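Local coordinates for protein Pyrsv_gp04 (Pyrobaculum spherical virus, PDB 2VXZ) that is of unknown function but probably acts as a DNA-binding transcriptional regulator of the virus, at residues 83-88 against 108-113; 116-121 against 125-130; 15-20 against 52-57. One frame throughout, in Å; residues are numbered along the deposited sequence.

Contact 1. Residues 83-88 against 108-113; sequences VERLVT and PQARKF
The guanidinium of R85 overlaps the side-chain amide of Q109, whose CD lies over one of its faces. The two flat groups do not stack in parallel: their planes are 59° apart, and the amide nitrogen is what comes nearest, with R85 NE and Q109 NE2 separated by 3.5 Å. Both atoms are donors, so the approach is packing rather than a hydrogen bond. The two side chains have an acid in common. E82, three residues before R85 on helix 69-89, forms a salt bridge with R85 NH2 and accepts a hydrogen bond from Q109 NE2, and D107 is a second salt-bridge partner of R85 NH2. The R85 chain leaves the helix with CG anti to the backbone N (chi1 -179°) and bends at chi3, which turns the head toward the first turn of helix 108-115. There R85 NH2 lies 3.8 Å from A110 N, which is close to the guanidinium plane; that backbone N-H is itself hydrogen-bonded to D107 OD2. D107 thus ties R85 to the first turn of helix 108-115.

Beneath these polar side chains the contact turns apolar. The CD1 branch of L86 meets A110 CB at 4.0 Å, and the same leucine packs on L103 and I104 of helix 97-106. The helices do not pack closely here: the axes of the two short segments are 11.0 Å apart, and L86 and the long polar side chains span the gap. With their directions 158° apart, the segments form a nearly antiparallel helix pair, bridged by R85 and Q109 at its margin, within the helical bundle of the family's transcriptional regulator domain.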
ATOM      1  N   VAL A  83       3.338 -10.118  -5.469  1.00 23.13           N
ATOM      2  CA  VAL A  83       4.805 -10.126  -5.513  1.00 23.36           C
ATOM      3  C   VAL A  83       5.310 -11.530  -5.878  1.00 23.47           C
ATOM      4  O   VAL A  83       6.166 -11.686  -6.750  1.00 23.20           O
ATOM      5  CB  VAL A  83       5.447  -9.648  -4.189  1.00 23.12           C
ATOM      6  CG1 VAL A  83       6.990  -9.835  -4.224  1.00 22.43           C
ATOM      7  CG2 VAL A  83       5.072  -8.190  -3.910  1.00 23.36           C
ATOM      8  N   GLU A  84       4.770 -12.552  -5.231  1.00 23.58           N
ATOM      9  CA  GLU A  84       5.258 -13.909  -5.458  1.00 24.55           C
ATOM     10  C   GLU A  84       4.925 -14.402  -6.852  1.00 24.54           C
ATOM     11  O   GLU A  84       5.710 -15.152  -7.442  1.00 25.51           O
ATOM     12  CB  GLU A  84       4.722 -14.863  -4.391  1.00 23.98           C
ATOM     13  CG  GLU A  84       5.255 -14.516  -3.008  1.00 25.91           C
ATOM     14  CD  GLU A  84       5.210 -15.672  -2.076  1.00 27.31           C
ATOM     15  OE1 GLU A  84       4.096 -16.021  -1.636  1.00 28.06           O
ATOM     16  OE2 GLU A  84       6.299 -16.239  -1.810  1.00 32.68           O
ATOM     17  N   ARG A  85       3.787 -13.970  -7.402  1.00 24.69           N
ATOM     18  CA  ARG A  85       3.459 -14.298  -8.802  1.00 24.79           C
ATOM     19  C   ARG A  85       4.479 -13.683  -9.769  1.00 24.18           C
ATOM     20  O   ARG A  85       4.950 -14.348 -10.711  1.00 24.17           O
ATOM     21  CB  ARG A  85       2.048 -13.843  -9.172  1.00 24.79           C
ATOM     22  CG  ARG A  85       1.670 -14.187 -10.613  1.00 25.63           C
ATOM     23  CD  ARG A  85       0.263 -13.815 -10.948  1.00 26.32           C
ATOM     24  NE  ARG A  85       0.049 -12.389 -10.795  1.00 27.54           N
ATOM     25  CZ  ARG A  85       0.391 -11.459 -11.688  1.00 28.89           C
ATOM     26  NH1 ARG A  85       0.968 -11.778 -12.839  1.00 30.05           N
ATOM     27  NH2 ARG A  85       0.138 -10.192 -11.423  1.00 28.81           N
ATOM     28  N   LEU A  86       4.803 -12.414  -9.551  1.00 24.39           N
ATOM     29  CA  LEU A  86       5.781 -11.731 -10.396  1.00 24.11           C
ATOM     30  C   LEU A  86       7.177 -12.364 -10.265  1.00 24.39           C
ATOM     31  O   LEU A  86       7.918 -12.467 -11.249  1.00 24.54           O
ATOM     32  CB  LEU A  86       5.829 -10.239 -10.076  1.00 23.86           C
ATOM     33  CG  LEU A  86       4.561  -9.438 -10.330  1.00 24.76           C
ATOM     34  CD1 LEU A  86       4.707  -8.001  -9.768  1.00 23.53           C
ATOM     35  CD2 LEU A  86       4.183  -9.438 -11.806  1.00 25.75           C
ATOM     36  N   VAL A  87       7.534 -12.785  -9.059  1.00 23.98           N
ATOM     37  CA  VAL A  87       8.820 -13.460  -8.834  1.00 24.74           C
ATOM     38  C   VAL A  87       8.871 -14.823  -9.537  1.00 25.47           C
ATOM     39  O   VAL A  87       9.883 -15.187 -10.157  1.00 25.03           O
ATOM     40  CB  VAL A  87       9.090 -13.636  -7.321  1.00 24.52           C
ATOM     41  CG1 VAL A  87      10.163 -14.691  -7.082  1.00 25.15           C
ATOM     42  CG2 VAL A  87       9.477 -12.297  -6.702  1.00 25.03           C
ATOM     43  N   THR A  88       7.778 -15.568  -9.435  1.00 26.24           N
ATOM     44  CA  THR A  88       7.693 -16.897 -10.036  1.00 27.35           C
ATOM     45  C   THR A  88       7.736 -16.796 -11.553  1.00 27.78           C
ATOM     46  O   THR A  88       8.516 -17.497 -12.196  1.00 27.52           O
ATOM     47  CB  THR A  88       6.419 -17.626  -9.597  1.00 27.31           C
ATOM     48  OG1 THR A  88       6.479 -17.860  -8.183  1.00 28.41           O
ATOM     49  CG2 THR A  88       6.264 -18.970 -10.328  1.00 27.58           C
ATOM     50  N   PRO A 108      -0.215  -5.558 -16.200  1.00 21.83           N
ATOM     51  CA  PRO A 108      -1.520  -4.929 -16.009  1.00 22.18           C
ATOM     52  C   PRO A 108      -2.261  -5.308 -14.726  1.00 22.11           C
ATOM     53  O   PRO A 108      -2.830  -4.431 -14.085  1.00 22.54           O
ATOM     54  CB  PRO A 108      -2.293  -5.385 -17.237  1.00 21.86           C
ATOM     55  CG  PRO A 108      -1.231  -5.544 -18.286  1.00 21.88           C
ATOM     56  CD  PRO A 108      -0.100  -6.142 -17.552  1.00 21.98           C
ATOM     57  N   GLN A 109      -2.254  -6.589 -14.370  1.00 22.56           N
ATOM     58  CA  GLN A 109      -2.986  -7.051 -13.189  1.00 22.91           C
ATOM     59  C   GLN A 109      -2.367  -6.462 -11.926  1.00 22.53           C
ATOM     60  O   GLN A 109      -3.077  -5.866 -11.095  1.00 22.31           O
ATOM     61  CB  GLN A 109      -3.030  -8.584 -13.108  1.00 23.44           C
ATOM     62  CG  GLN A 109      -3.594  -9.091 -11.779  1.00 24.39           C
ATOM     63  CD  GLN A 109      -3.756 -10.589 -11.734  1.00 26.28           C
ATOM     64  OE1 GLN A 109      -4.403 -11.182 -12.600  1.00 32.22           O
ATOM     65  NE2 GLN A 109      -3.198 -11.211 -10.699  1.00 30.74           N
ATOM     66  N   ALA A 110      -1.048  -6.606 -11.792  1.00 22.24           N
ATOM     67  CA  ALA A 110      -0.334  -6.043 -10.629  1.00 21.92           C
ATOM     68  C   ALA A 110      -0.495  -4.530 -10.561  1.00 21.96           C
ATOM     69  O   ALA A 110      -0.730  -3.972  -9.486  1.00 21.39           O
ATOM     70  CB  ALA A 110       1.167  -6.432 -10.652  1.00 21.83           C
ATOM     71  N   ARG A 111      -0.389  -3.855 -11.699  1.00 22.09           N
ATOM     72  CA  ARG A 111      -0.518  -2.403 -11.709  1.00 22.81           C
ATOM     73  C   ARG A 111      -1.898  -1.953 -11.230  1.00 22.75           C
ATOM     74  O   ARG A 111      -2.004  -1.028 -10.422  1.00 23.23           O
ATOM     75  CB  ARG A 111      -0.249  -1.832 -13.110  1.00 23.19           C
ATOM     76  CG  ARG A 111      -0.073  -0.316 -13.106  1.00 22.95           C
ATOM     77  CD  ARG A 111       0.020   0.283 -14.498  1.00 25.94           C
ATOM     78  NE  ARG A 111      -0.032   1.744 -14.387  1.00 29.92           N
ATOM     79  CZ  ARG A 111       0.872   2.607 -14.852  1.00 32.81           C
ATOM     80  NH1 ARG A 111       1.931   2.213 -15.561  1.00 35.69           N
ATOM     81  NH2 ARG A 111       0.689   3.905 -14.630  1.00 32.55           N
ATOM     82  N   LYS A 112      -2.943  -2.587 -11.749  1.00 23.20           N
ATOM     83  CA  LYS A 112      -4.320  -2.303 -11.333  1.00 23.14           C
ATOM     84  C   LYS A 112      -4.502  -2.520  -9.835  1.00 23.11           C
ATOM     85  O   LYS A 112      -5.097  -1.689  -9.157  1.00 23.47           O
ATOM     86  CB  LYS A 112      -5.315  -3.172 -12.102  1.00 23.66           C
ATOM     87  CG  LYS A 112      -6.777  -2.911 -11.747  1.00 24.37           C
ATOM     88  CD  LYS A 112      -7.714  -3.799 -12.534  1.00 25.48           C
ATOM     89  CE  LYS A 112      -9.108  -3.884 -11.894  1.00 27.15           C
ATOM     90  NZ  LYS A 112      -9.861  -2.612 -12.019  0.70 29.06           N
ATOM     91  N   PHE A 113      -3.995  -3.637  -9.332  1.00 22.64           N
ATOM     92  CA  PHE A 113      -4.113  -3.960  -7.914  1.00 22.63           C
ATOM     93  C   PHE A 113      -3.407  -2.931  -7.037  1.00 22.07           C
ATOM     94  O   PHE A 113      -4.009  -2.334  -6.149  1.00 22.26           O
ATOM     95  CB  PHE A 113      -3.561  -5.351  -7.639  1.00 22.65           C
ATOM     96  CG  PHE A 113      -3.615  -5.745  -6.191  1.00 23.35           C
ATOM     97  CD1 PHE A 113      -4.828  -5.987  -5.571  1.00 26.81           C
ATOM     98  CD2 PHE A 113      -2.454  -5.866  -5.449  1.00 23.45           C
ATOM     99  CE1 PHE A 113      -4.871  -6.352  -4.225  1.00 25.60           C
ATOM    100  CE2 PHE A 113      -2.499  -6.235  -4.114  1.00 24.01           C
ATOM    101  CZ  PHE A 113      -3.698  -6.463  -3.506  1.00 23.74           C
TER

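Contact 2. Residues 116-121 against 125-130; sequences SIIPIA and AIILSF
I118 touches both I127 and F130, chiefly through a different branch for each. Its CD1 methyl lies over one face of the F130 ring, 4.0 Å from the centroid and 23° off the ring normal, a CH-pi contact displaced toward the rim of the ring. The nearest ring atom is F130 CD1, 3.7 Å from I118 CD1. The other branch, I118 CG2, meets I127 CD1 at 3.8 Å. With CG1 anti to the backbone N (chi1 -173°), I118 reaches toward the helix and runs past the phenylalanine side chain in the opposite direction. I120 also packs obliquely against I127, their CG1 atoms 4.0 Å apart, while I117 CG2 approaches F130 CZ at 4.5 Å, more loosely.

Backbone hydrogen bonds help place the segments that carry these side chains: I117 pairs with the backbone of T26, the carbonyl oxygen of I120 accepts from H101 NE2, and the backbone N of I127 is bonded to T124 OG1 near the start of helix 125-139.

Further out, F59 meets the F130 ring with the planes at about 35°, and V62 of strand 62-66 touches I118, I126 and F130. M79 of helix 69-89 packs on both I117 and F130, F114 of helix 108-115 lies against I120, and H101 of helix 97-106 reaches I127, leaving the loop and helix start wedged between strand 62-66 and three helices.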
ATOM      1  N   SER A 116      -4.774   0.694  -6.852  1.00 22.31           N
ATOM      2  CA  SER A 116      -5.981   0.831  -6.030  1.00 23.44           C
ATOM      3  C   SER A 116      -5.672   0.926  -4.526  1.00 22.98           C
ATOM      4  O   SER A 116      -6.595   1.092  -3.712  1.00 23.43           O
ATOM      5  CB  SER A 116      -6.968  -0.308  -6.316  1.00 24.03           C
ATOM      6  OG  SER A 116      -6.492  -1.562  -5.853  1.00 27.95           O
ATOM      7  N   ILE A 117      -4.394   0.821  -4.155  1.00 22.74           N
ATOM      8  CA  ILE A 117      -3.937   0.925  -2.761  1.00 23.29           C
ATOM      9  C   ILE A 117      -3.151   2.224  -2.508  1.00 23.05           C
ATOM     10  O   ILE A 117      -3.300   2.866  -1.471  1.00 23.11           O
ATOM     11  CB  ILE A 117      -2.988  -0.259  -2.393  1.00 22.97           C
ATOM     12  CG1 ILE A 117      -3.658  -1.615  -2.641  1.00 23.22           C
ATOM     13  CG2 ILE A 117      -2.507  -0.153  -0.920  1.00 23.19           C
ATOM     14  CD1 ILE A 117      -2.699  -2.822  -2.569  1.00 24.78           C
ATOM     15  N   ILE A 118      -2.283   2.569  -3.453  1.00 23.40           N
ATOM     16  CA  ILE A 118      -1.305   3.630  -3.272  1.00 24.07           C
ATOM     17  C   ILE A 118      -0.944   4.167  -4.649  1.00 24.08           C
ATOM     18  O   ILE A 118      -0.982   3.417  -5.623  1.00 24.11           O
ATOM     19  CB  ILE A 118      -0.040   3.091  -2.559  1.00 24.66           C
ATOM     20  CG1 ILE A 118       0.930   4.227  -2.213  1.00 24.82           C
ATOM     21  CG2 ILE A 118       0.648   2.022  -3.422  1.00 25.43           C
ATOM     22  CD1 ILE A 118       1.958   3.838  -1.158  1.00 24.83           C
ATOM     23  N   PRO A 119      -0.672   5.475  -4.761  1.00 24.62           N
ATOM     24  CA  PRO A 119      -0.112   5.959  -6.025  1.00 25.55           C
ATOM     25  C   PRO A 119       1.189   5.230  -6.376  1.00 25.92           C
ATOM     26  O   PRO A 119       2.104   5.169  -5.547  1.00 27.27           O
ATOM     27  CB  PRO A 119       0.135   7.441  -5.740  1.00 25.36           C
ATOM     28  CG  PRO A 119      -0.926   7.785  -4.729  1.00 25.73           C
ATOM     29  CD  PRO A 119      -0.909   6.587  -3.822  1.00 25.12           C
ATOM     30  N   ILE A 120       1.225   4.618  -7.562  1.00 25.97           N
ATOM     31  CA  ILE A 120       2.332   3.740  -7.954  1.00 26.20           C
ATOM     32  C   ILE A 120       2.966   4.098  -9.315  1.00 25.90           C
ATOM     33  O   ILE A 120       4.023   3.564  -9.655  1.00 26.15           O
ATOM     34  CB  ILE A 120       1.833   2.250  -7.970  1.00 26.84           C
ATOM     35  CG1 ILE A 120       2.976   1.235  -7.821  1.00 29.54           C
ATOM     36  CG2 ILE A 120       1.018   1.971  -9.217  1.00 28.08           C
ATOM     37  CD1 ILE A 120       3.138   0.675  -6.439  1.00 30.66           C
ATOM     38  N   ALA A 121       2.354   5.008 -10.076  1.00 25.94           N
ATOM     39  CA  ALA A 121       2.756   5.242 -11.473  1.00 25.50           C
ATOM     40  C   ALA A 121       4.231   5.602 -11.616  1.00 25.75           C
ATOM     41  O   ALA A 121       4.894   5.147 -12.547  1.00 25.41           O
ATOM     42  CB  ALA A 121       1.895   6.337 -12.108  1.00 25.35           C
ATOM     43  N   ALA A 125      10.636   8.089  -4.066  1.00 21.06           N
ATOM     44  CA  ALA A 125      11.217   7.629  -2.799  1.00 21.20           C
ATOM     45  C   ALA A 125      10.151   6.949  -1.946  1.00 21.62           C
ATOM     46  O   ALA A 125      10.403   5.923  -1.325  1.00 21.69           O
ATOM     47  CB  ALA A 125      11.819   8.800  -2.034  1.00 21.60           C
ATOM     48  N   ILE A 126       8.959   7.541  -1.923  1.00 21.87           N
ATOM     49  CA  ILE A 126       7.846   7.018  -1.141  1.00 22.55           C
ATOM     50  C   ILE A 126       7.447   5.620  -1.567  1.00 22.83           C
ATOM     51  O   ILE A 126       7.331   4.734  -0.719  1.00 23.53           O
ATOM     52  CB  ILE A 126       6.618   7.945  -1.215  1.00 22.72           C
ATOM     53  CG1 ILE A 126       6.909   9.236  -0.451  1.00 23.81           C
ATOM     54  CG2 ILE A 126       5.365   7.246  -0.642  1.00 22.65           C
ATOM     55  CD1 ILE A 126       5.867  10.322  -0.673  1.00 24.71           C
ATOM     56  N   ILE A 127       7.235   5.408  -2.863  1.00 23.47           N
ATOM     57  CA  ILE A 127       6.816   4.086  -3.311  1.00 23.77           C
ATOM     58  C   ILE A 127       7.943   3.061  -3.148  1.00 23.99           C
ATOM     59  O   ILE A 127       7.679   1.898  -2.847  1.00 23.69           O
ATOM     60  CB  ILE A 127       6.256   4.083  -4.755  1.00 24.24           C
ATOM     61  CG1 ILE A 127       5.478   2.783  -5.038  1.00 25.93           C
ATOM     62  CG2 ILE A 127       7.370   4.210  -5.748  1.00 25.61           C
ATOM     63  CD1 ILE A 127       4.314   2.497  -4.087  1.00 27.11           C
ATOM     64  N   LEU A 128       9.193   3.477  -3.317  1.00 23.65           N
ATOM     65  CA  LEU A 128      10.300   2.550  -3.079  1.00 23.82           C
ATOM     66  C   LEU A 128      10.363   2.087  -1.613  1.00 23.01           C
ATOM     67  O   LEU A 128      10.602   0.915  -1.331  1.00 23.04           O
ATOM     68  CB  LEU A 128      11.627   3.165  -3.513  1.00 23.77           C
ATOM     69  CG  LEU A 128      11.783   3.323  -5.031  1.00 24.25           C
ATOM     70  CD1 LEU A 128      13.041   4.073  -5.380  1.00 25.23           C
ATOM     71  CD2 LEU A 128      11.772   1.939  -5.703  1.00 25.19           C
ATOM     72  N   SER A 129      10.131   3.011  -0.686  1.00 23.68           N
ATOM     73  CA  SER A 129      10.105   2.683   0.736  1.00 23.79           C
ATOM     74  C   SER A 129       8.949   1.728   1.058  1.00 23.99           C
ATOM     75  O   SER A 129       9.100   0.789   1.846  1.00 23.45           O
ATOM     76  CB  SER A 129       9.990   3.979   1.550  1.00 24.63           C
ATOM     77  OG  SER A 129      10.042   3.732   2.943  1.00 27.97           O
ATOM     78  N   PHE A 130       7.795   1.969   0.436  1.00 23.20           N
ATOM     79  CA  PHE A 130       6.618   1.119   0.602  1.00 22.65           C
ATOM     80  C   PHE A 130       6.922  -0.299   0.104  1.00 21.87           C
ATOM     81  O   PHE A 130       6.674  -1.282   0.795  1.00 21.37           O
ATOM     82  CB  PHE A 130       5.438   1.712  -0.175  1.00 23.45           C
ATOM     83  CG  PHE A 130       4.194   0.868  -0.160  1.00 23.14           C
ATOM     84  CD1 PHE A 130       3.261   1.006   0.858  1.00 24.53           C
ATOM     85  CD2 PHE A 130       3.938  -0.043  -1.172  1.00 24.31           C
ATOM     86  CE1 PHE A 130       2.099   0.244   0.869  1.00 23.96           C
ATOM     87  CE2 PHE A 130       2.789  -0.794  -1.171  1.00 24.12           C
ATOM     88  CZ  PHE A 130       1.863  -0.658  -0.147  1.00 24.00           C
TER

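Contact 3. Residues 15-20 against 52-57; sequences DILALL and GRVTRV
L17, R53 and V54 carry most of this contact, and L17 divides its two methyl groups between the other two. L17 CD1 sits over the centre of one face of the R53 guanidinium, 3.7 Å above the plane, with R53 NH2 and R53 CZ both 3.8 Å away. L17 CD2 turns instead to the backbone-proximal part of the same arginine and to the valine, lying 4.0 Å from R53 CB and 3.9 Å from V54 CG1. The leucine and the arginine cross at about a right angle. Bends at chi2 (-60°) and chi3 (-59°) fold the arginine chain back and bring its flat head over the leucine end. The meeting of methyl and guanidinium face is van der Waals packing; the N-H groups lie in the guanidinium plane and are not directed at the methyl.

R53 follows G52, where positive phi and two bonds back into the last turn end helix 38-50 in a Schellman motif. The chain then enters strand 55-59, which pairs with strand 62-66 through T55 with C66 and V57 with L64. Helix 7-20, strand 25-26, helices 27-34 and 38-50 and then the hairpin follow the order of a winged-helix domain, in which helix 38-50 would probably be the recognition helix and the hairpin the wing.

V54 is directed toward helix 7-20, and its CG1 is shared: besides L17, V54 CG1 meets L20 CD1 at 3.8 Å, the two side chains crossing at about a right angle. L48 of helix 38-50 and V65 of strand 62-66 also touch V54, and V65 packs on L20 as well.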
ATOM      1  N   ASP A  15     -18.031   9.210   1.956  1.00 24.40           N
ATOM      2  CA  ASP A  15     -17.221   8.924   0.783  1.00 24.08           C
ATOM      3  C   ASP A  15     -15.948   8.143   1.095  1.00 23.54           C
ATOM      4  O   ASP A  15     -15.597   7.240   0.345  1.00 22.87           O
ATOM      5  CB  ASP A  15     -16.868  10.206   0.035  1.00 24.97           C
ATOM      6  CG  ASP A  15     -18.088  10.857  -0.627  1.00 26.20           C
ATOM      7  OD1 ASP A  15     -19.184  10.259  -0.673  1.00 31.28           O
ATOM      8  OD2 ASP A  15     -17.935  11.990  -1.081  1.00 29.19           O
ATOM      9  N   ILE A  16     -15.283   8.459   2.203  1.00 21.90           N
ATOM     10  CA  ILE A  16     -14.049   7.752   2.567  1.00 21.96           C
ATOM     11  C   ILE A  16     -14.391   6.294   2.888  1.00 21.69           C
ATOM     12  O   ILE A  16     -13.729   5.373   2.415  1.00 21.40           O
ATOM     13  CB  ILE A  16     -13.335   8.422   3.761  1.00 21.29           C
ATOM     14  CG1 ILE A  16     -12.775   9.789   3.353  1.00 22.19           C
ATOM     15  CG2 ILE A  16     -12.177   7.545   4.274  1.00 21.74           C
ATOM     16  CD1 ILE A  16     -12.287  10.636   4.544  1.00 21.75           C
ATOM     17  N   LEU A  17     -15.436   6.085   3.678  1.00 21.95           N
ATOM     18  CA  LEU A  17     -15.858   4.721   4.026  1.00 22.50           C
ATOM     19  C   LEU A  17     -16.240   3.910   2.780  1.00 22.91           C
ATOM     20  O   LEU A  17     -15.908   2.725   2.668  1.00 22.80           O
ATOM     21  CB  LEU A  17     -17.003   4.758   5.035  1.00 22.23           C
ATOM     22  CG  LEU A  17     -16.609   5.258   6.435  1.00 22.85           C
ATOM     23  CD1 LEU A  17     -17.843   5.331   7.345  1.00 22.54           C
ATOM     24  CD2 LEU A  17     -15.520   4.394   7.079  1.00 22.02           C
ATOM     25  N   ALA A  18     -16.908   4.563   1.833  1.00 23.84           N
ATOM     26  CA  ALA A  18     -17.267   3.906   0.568  1.00 24.08           C
ATOM     27  C   ALA A  18     -16.030   3.505  -0.230  1.00 24.76           C
ATOM     28  O   ALA A  18     -15.951   2.393  -0.757  1.00 24.91           O
ATOM     29  CB  ALA A  18     -18.131   4.808  -0.251  1.00 24.59           C
ATOM     30  N   LEU A  19     -15.073   4.422  -0.325  1.00 24.96           N
ATOM     31  CA  LEU A  19     -13.819   4.172  -1.033  1.00 25.39           C
ATOM     32  C   LEU A  19     -13.082   2.974  -0.423  1.00 25.71           C
ATOM     33  O   LEU A  19     -12.521   2.157  -1.142  1.00 26.04           O
ATOM     34  CB  LEU A  19     -12.945   5.431  -0.995  1.00 25.44           C
ATOM     35  CG  LEU A  19     -11.759   5.618  -1.929  1.00 26.46           C
ATOM     36  CD1 LEU A  19     -12.167   5.431  -3.380  1.00 28.45           C
ATOM     37  CD2 LEU A  19     -11.112   7.005  -1.717  1.00 26.62           C
ATOM     38  N   LEU A  20     -13.097   2.873   0.905  1.00 25.34           N
ATOM     39  CA  LEU A  20     -12.453   1.755   1.603  1.00 25.48           C
ATOM     40  C   LEU A  20     -13.188   0.413   1.556  1.00 25.95           C
ATOM     41  O   LEU A  20     -12.605  -0.611   1.916  1.00 24.84           O
ATOM     42  CB  LEU A  20     -12.207   2.119   3.069  1.00 25.30           C
ATOM     43  CG  LEU A  20     -11.251   3.286   3.292  1.00 24.23           C
ATOM     44  CD1 LEU A  20     -11.238   3.651   4.758  1.00 24.95           C
ATOM     45  CD2 LEU A  20      -9.843   2.961   2.773  1.00 24.08           C
ATOM     46  N   GLY A  52     -14.231   4.529  15.692  1.00 22.15           N
ATOM     47  CA  GLY A  52     -14.018   3.086  15.570  1.00 22.47           C
ATOM     48  C   GLY A  52     -14.246   2.515  14.171  1.00 22.68           C
ATOM     49  O   GLY A  52     -14.216   1.294  13.994  1.00 22.08           O
ATOM     50  N   ARG A  53     -14.432   3.385  13.179  1.00 23.06           N
ATOM     51  CA  ARG A  53     -14.805   2.963  11.810  1.00 23.64           C
ATOM     52  C   ARG A  53     -13.624   2.603  10.917  1.00 24.02           C
ATOM     53  O   ARG A  53     -13.794   1.890   9.925  1.00 24.08           O
ATOM     54  CB  ARG A  53     -15.610   4.057  11.105  1.00 24.00           C
ATOM     55  CG  ARG A  53     -16.914   4.458  11.784  1.00 26.46           C
ATOM     56  CD  ARG A  53     -17.899   3.296  11.921  1.00 30.95           C
ATOM     57  NE  ARG A  53     -18.293   2.679  10.648  1.00 33.55           N
ATOM     58  CZ  ARG A  53     -19.381   2.995   9.935  1.00 34.54           C
ATOM     59  NH1 ARG A  53     -20.204   3.960  10.326  1.00 36.49           N
ATOM     60  NH2 ARG A  53     -19.648   2.342   8.808  1.00 34.04           N
ATOM     61  N   VAL A  54     -12.441   3.110  11.236  1.00 24.16           N
ATOM     62  CA  VAL A  54     -11.236   2.720  10.518  1.00 24.37           C
ATOM     63  C   VAL A  54     -10.102   2.477  11.488  1.00 25.54           C
ATOM     64  O   VAL A  54     -10.167   2.879  12.660  1.00 24.82           O
ATOM     65  CB  VAL A  54     -10.772   3.786   9.496  1.00 24.68           C
ATOM     66  CG1 VAL A  54     -11.865   4.099   8.495  1.00 24.80           C
ATOM     67  CG2 VAL A  54     -10.295   5.054  10.222  1.00 22.87           C
ATOM     68  N   THR A  55      -9.065   1.817  10.980  1.00 26.80           N
ATOM     69  CA  THR A  55      -7.815   1.616  11.689  1.00 28.80           C
ATOM     70  C   THR A  55      -6.684   2.120  10.802  1.00 29.09           C
ATOM     71  O   THR A  55      -6.719   1.925   9.591  1.00 28.90           O
ATOM     72  CB  THR A  55      -7.547   0.110  11.968  1.00 28.81           C
ATOM     73  OG1 THR A  55      -8.718  -0.501  12.521  1.00 31.92           O
ATOM     74  CG2 THR A  55      -6.390  -0.047  12.929  1.00 29.46           C
ATOM     75  N   ARG A  56      -5.682   2.755  11.402  1.00 30.02           N
ATOM     76  CA  ARG A  56      -4.486   3.161  10.666  1.00 30.68           C
ATOM     77  C   ARG A  56      -3.383   2.181  10.975  1.00 31.03           C
ATOM     78  O   ARG A  56      -3.054   1.973  12.133  1.00 30.69           O
ATOM     79  CB  ARG A  56      -4.030   4.561  11.072  1.00 30.98           C
ATOM     80  CG  ARG A  56      -4.982   5.656  10.679  1.00 31.69           C
ATOM     81  CD  ARG A  56      -4.478   7.012  11.157  1.00 32.76           C
ATOM     82  NE  ARG A  56      -3.437   7.542  10.280  1.00 32.64           N
ATOM     83  CZ  ARG A  56      -2.152   7.700  10.598  1.00 34.84           C
ATOM     84  NH1 ARG A  56      -1.681   7.365  11.791  1.00 35.56           N
ATOM     85  NH2 ARG A  56      -1.323   8.201   9.694  1.00 35.27           N
ATOM     86  N   VAL A  57      -2.823   1.576   9.935  1.00 31.70           N
ATOM     87  CA  VAL A  57      -1.735   0.638  10.088  1.00 32.45           C
ATOM     88  C   VAL A  57      -0.492   1.201   9.428  1.00 32.90           C
ATOM     89  O   VAL A  57      -0.498   1.528   8.237  1.00 33.25           O
ATOM     90  CB  VAL A  57      -2.096  -0.723   9.478  1.00 32.58           C
ATOM     91  CG1 VAL A  57      -0.947  -1.707   9.644  1.00 33.02           C
ATOM     92  CG2 VAL A  57      -3.355  -1.255  10.135  1.00 32.03           C
TER

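Contact 2 is the buried one, about 7 Å from the centre of the chain to its own centre, whereas contacts 1 and 3 lie about 14 Å out on opposite sides and are partly buried. Chemistry follows place: contact 2 is made of branched aliphatics and one aromatic ring, while each outer contact adds an arginine to a small apolar patch, held by acids in contact 1 and laid over a leucine in contact 3. Contacts 1 and 2 both belong to the transcriptional regulator domain, use the consecutive helices 108-115 and 125-139, and touch through R111 and A121. Contact 3 touches neither, but strand 62-66 packs against both contact 2 and contact 3, linking the N-terminal sheet to the helical part.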